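Local coordinates for CsuC (Acinetobacter baumannii, PDB 6FJY), which acts as the periplasmic chaperone of archaic chaperone-usher Csu pili, holding the tip adhesion subunit CsuE in a pre-assembly complex, at residues 53-58 with 86-91; 62-65 with 69-72. All coordinates share one frame; numbering follows the deposited sequence.

Contact 1 of 2, residues 53-58 with 86-91; sequences SEIIPS and QSYRLI
I55 lies over the ring of Y88 and E54 reaches its hydroxyl, a pairing that spans the interior of the Ig-like beta sandwich formed by the PapD-type N-terminal domain. The two backbones do not bond each other: I56 pairs with T75, S87 with W40, and the gap is bridged by side chains. The tightest packing is a CH-pi contact in which I55 CG1 stands 3.9 Å from the centroid of the Y88 ring, only 18° off the ring normal and displaced toward the CZ end of the face. Y88 comes to this position with CG beside its own backbone N (chi1 -55°). The neighbouring I56 and S58 lie on the solvent side and take no part, while R89 turns from this core, hydrogen-bonds to S117 OG and forms a salt bridge with the backbone of the other protein chain. E54 marks the border between the two regimes. Its OE2 forms a salt bridge with K39, which probably steadies the carboxylate, set at 86° to the ring plane; its OE1 accepts the Y88 OH hydrogen bond at 2.6 Å, nearly in line with the CD-OE1 bond.

Contact 2 of 2, residues 62-65 with 69-72; sequences AKIK and KHML
H70 turns its imidazole toward I64, and the ring covers the end of that side chain as the two slide past each other in opposite directions. The histidine can be followed outward atom by atom. H70 CB already touches I64 CD1 at 3.8 Å. Of the ring atoms, H70 CG lies nearest I64 CD1, at 3.3 Å; the same methyl sits over one ring face, 16° off the normal, in a tight CH-pi contact. With H70 CG beside the backbone N (chi1 -65°), the ring continues across to 62-65. H70 ND1 also looks to the methyl of A62, with A62 CB 4.0 Å off, whereas CD2 has I64 CD1 as its neighbour. Further out, H70 CE1 meets K63 O at 3.2 Å from an oblique direction. NE2 ends the path: its angle to that carbonyl is poor, and it hydrogen-bonds instead to E68 OE1 in the turn, an oxygen that also takes the backbone N of K65. Toward the turn the main chains have parted, 62-65 pairing with strand 31-41 and 69-72 with strand 18-25. The H70 side chain thus spans the gap between diverging backbones, at the splayed end of a beta hairpin in an Ig-like sandwich.

Overall arrangement
Both contacts belong to the PapD-type N-terminal domain and use strand 55-64, with centres about 18 Å apart. Along the chain, 53-58 comes first, the hairpin of contact 2 follows, and 86-91 returns last to close contact 1 around it. Strand 55-64 pairs with 69-76 near its start and with 31-41 near its end, a change of neighbour consistent with the sheet-switching strand known in PapD-like chaperones. L72, in segment 69-72, touches both segments of contact 1: L72 CD1 lies 3.8 Å from P57 CB, and L72 CD2 4.0 Å from L90 CD1. This residue of the hairpin's second strand so connects the hairpin to strand 85-95, which carries R89 to the bound subunit.

Contact 1 of 2, residues 53-58 with 86-91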
# COMPACT_ATOMS: atom_id res chain seq x y z
N SER A 53 -17.27 12.56 8.28
CA SER A 53 -16.57 12.59 9.57
C SER A 53 -16.35 11.20 10.17
O SER A 53 -15.97 11.10 11.34
CB SER A 53 -17.33 13.47 10.57
OG SER A 53 -17.56 14.75 10.02
N GLU A 54 -16.65 10.14 9.42
CA GLU A 54 -16.53 8.79 9.96
C GLU A 54 -15.08 8.35 10.04
O GLU A 54 -14.68 7.64 10.97
CB GLU A 54 -17.32 7.81 9.09
CG GLU A 54 -18.78 8.18 8.89
CD GLU A 54 -19.43 7.39 7.76
OE1 GLU A 54 -18.71 6.60 7.10
OE2 GLU A 54 -20.65 7.55 7.54
N ILE A 55 -14.29 8.74 9.03
CA ILE A 55 -12.86 8.50 8.98
C ILE A 55 -12.16 9.85 9.00
O ILE A 55 -12.30 10.65 8.06
CB ILE A 55 -12.46 7.70 7.73
CG1 ILE A 55 -13.14 6.34 7.74
CG2 ILE A 55 -10.96 7.52 7.69
CD1 ILE A 55 -12.86 5.58 8.99
N ILE A 56 -11.41 10.10 10.06
CA ILE A 56 -10.78 11.39 10.26
C ILE A 56 -9.29 11.24 9.99
O ILE A 56 -8.62 10.45 10.66
CB ILE A 56 -11.08 11.94 11.66
CG1 ILE A 56 -12.60 12.06 11.81
CG2 ILE A 56 -10.46 13.32 11.84
CD1 ILE A 56 -13.07 12.64 13.13
N PRO A 57 -8.73 11.94 9.00
CA PRO A 57 -7.28 11.86 8.77
C PRO A 57 -6.55 12.78 9.72
O PRO A 57 -6.98 13.90 10.00
CB PRO A 57 -7.12 12.35 7.32
CG PRO A 57 -8.27 13.34 7.16
CD PRO A 57 -9.42 12.79 8.01
N SER A 58 -5.41 12.29 10.21
CA SER A 58 -4.56 13.07 11.09
C SER A 58 -3.13 12.96 10.58
O SER A 58 -2.57 11.84 10.55
CB SER A 58 -4.68 12.58 12.54
OG SER A 58 -3.85 13.33 13.41
N GLN A 86 -17.55 -0.33 3.95
CA GLN A 86 -17.71 1.09 3.63
C GLN A 86 -16.55 1.56 2.75
O GLN A 86 -15.38 1.26 3.02
CB GLN A 86 -17.76 1.96 4.89
CG GLN A 86 -18.83 1.60 5.88
CD GLN A 86 -20.23 1.94 5.40
OE1 GLN A 86 -20.42 2.61 4.38
NE2 GLN A 86 -21.23 1.48 6.14
N SER A 87 -16.90 2.30 1.70
CA SER A 87 -15.95 2.74 0.69
C SER A 87 -15.67 4.22 0.87
O SER A 87 -16.57 5.00 1.20
CB SER A 87 -16.50 2.47 -0.70
OG SER A 87 -16.88 1.11 -0.82
N TYR A 88 -14.42 4.61 0.67
CA TYR A 88 -14.00 5.99 0.80
C TYR A 88 -12.92 6.26 -0.24
O TYR A 88 -12.31 5.34 -0.78
CB TYR A 88 -13.43 6.28 2.20
CG TYR A 88 -14.34 5.94 3.34
CD1 TYR A 88 -14.37 4.65 3.86
CD2 TYR A 88 -15.13 6.91 3.94
CE1 TYR A 88 -15.18 4.33 4.93
CE2 TYR A 88 -15.94 6.60 5.02
CZ TYR A 88 -15.96 5.30 5.50
OH TYR A 88 -16.77 4.98 6.55
N ARG A 89 -12.63 7.54 -0.47
CA ARG A 89 -11.50 7.93 -1.31
C ARG A 89 -10.60 8.79 -0.44
O ARG A 89 -11.06 9.78 0.14
CB ARG A 89 -11.91 8.73 -2.55
CG ARG A 89 -12.83 7.99 -3.54
CD ARG A 89 -12.23 6.79 -4.23
NE ARG A 89 -11.08 7.10 -5.05
CZ ARG A 89 -10.56 6.26 -5.94
NH1 ARG A 89 -11.10 5.06 -6.14
NH2 ARG A 89 -9.49 6.62 -6.64
N LEU A 90 -9.33 8.39 -0.32
CA LEU A 90 -8.30 9.21 0.29
C LEU A 90 -7.74 10.13 -0.79
O LEU A 90 -7.32 9.65 -1.85
CB LEU A 90 -7.21 8.33 0.88
CG LEU A 90 -5.92 9.03 1.31
CD1 LEU A 90 -6.19 10.06 2.35
CD2 LEU A 90 -4.88 8.02 1.78
N ILE A 91 -7.76 11.44 -0.54
CA ILE A 91 -7.27 12.44 -1.49
C ILE A 91 -6.14 13.22 -0.84
O ILE A 91 -6.37 13.98 0.11
CB ILE A 91 -8.37 13.39 -1.96
CG1 ILE A 91 -9.55 12.64 -2.58
CG2 ILE A 91 -7.79 14.35 -2.99
CD1 ILE A 91 -9.21 11.92 -3.84

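Contact 2 of 2, residues 62-65 with 69-72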
# COMPACT_ATOMS: atom_id res chain seq x y z
N ALA A 62 0.11 18.65 6.17
CA ALA A 62 1.46 18.47 6.67
C ALA A 62 2.48 19.04 5.69
O ALA A 62 2.28 19.00 4.47
CB ALA A 62 1.78 16.99 6.92
N LYS A 63 3.58 19.53 6.25
CA LYS A 63 4.75 19.92 5.49
C LYS A 63 5.73 18.75 5.56
O LYS A 63 6.15 18.35 6.65
CB LYS A 63 5.38 21.19 6.05
CG LYS A 63 6.53 21.77 5.23
CD LYS A 63 7.14 22.99 5.90
CE LYS A 63 6.11 24.08 6.15
NZ LYS A 63 6.74 25.34 6.65
N ILE A 64 6.05 18.19 4.40
CA ILE A 64 6.96 17.05 4.30
C ILE A 64 8.25 17.59 3.72
O ILE A 64 8.38 17.75 2.50
CB ILE A 64 6.39 15.92 3.43
CG1 ILE A 64 4.92 15.68 3.77
CG2 ILE A 64 7.19 14.64 3.66
CD1 ILE A 64 4.70 15.19 5.17
N LYS A 65 9.22 17.87 4.60
CA LYS A 65 10.49 18.41 4.17
C LYS A 65 11.35 17.28 3.62
O LYS A 65 11.04 16.10 3.78
CB LYS A 65 11.20 19.12 5.33
CG LYS A 65 10.33 20.20 6.00
CD LYS A 65 10.83 20.61 7.38
CE LYS A 65 9.84 21.61 8.02
NZ LYS A 65 10.20 22.10 9.39
N LYS A 69 9.67 11.62 6.98
CA LYS A 69 8.70 10.54 6.87
C LYS A 69 7.62 10.81 7.90
O LYS A 69 7.88 10.82 9.11
CB LYS A 69 9.38 9.18 7.11
CG LYS A 69 8.47 7.98 6.92
CD LYS A 69 9.25 6.70 7.13
CE LYS A 69 8.34 5.48 7.07
NZ LYS A 69 9.11 4.20 7.31
N HIS A 70 6.41 11.08 7.43
CA HIS A 70 5.28 11.34 8.31
C HIS A 70 4.28 10.20 8.22
O HIS A 70 4.14 9.55 7.17
CB HIS A 70 4.58 12.66 7.95
CG HIS A 70 5.41 13.89 8.17
ND1 HIS A 70 4.87 15.07 8.63
CD2 HIS A 70 6.72 14.13 7.95
CE1 HIS A 70 5.83 15.98 8.73
NE2 HIS A 70 6.96 15.44 8.33
N MET A 71 3.59 9.94 9.32
CA MET A 71 2.49 8.99 9.30
C MET A 71 1.19 9.76 9.11
O MET A 71 1.00 10.84 9.69
CB MET A 71 2.46 8.13 10.56
CG MET A 71 1.42 7.01 10.53
SD MET A 71 1.31 6.15 12.09
CE MET A 71 0.39 7.32 12.91
N LEU A 72 0.34 9.24 8.23
CA LEU A 72 -1.02 9.71 8.05
C LEU A 72 -1.93 8.69 8.74
O LEU A 72 -2.06 7.55 8.28
CB LEU A 72 -1.35 9.87 6.57
CG LEU A 72 -2.82 10.02 6.17
CD1 LEU A 72 -3.51 11.21 6.86
CD2 LEU A 72 -2.91 10.16 4.66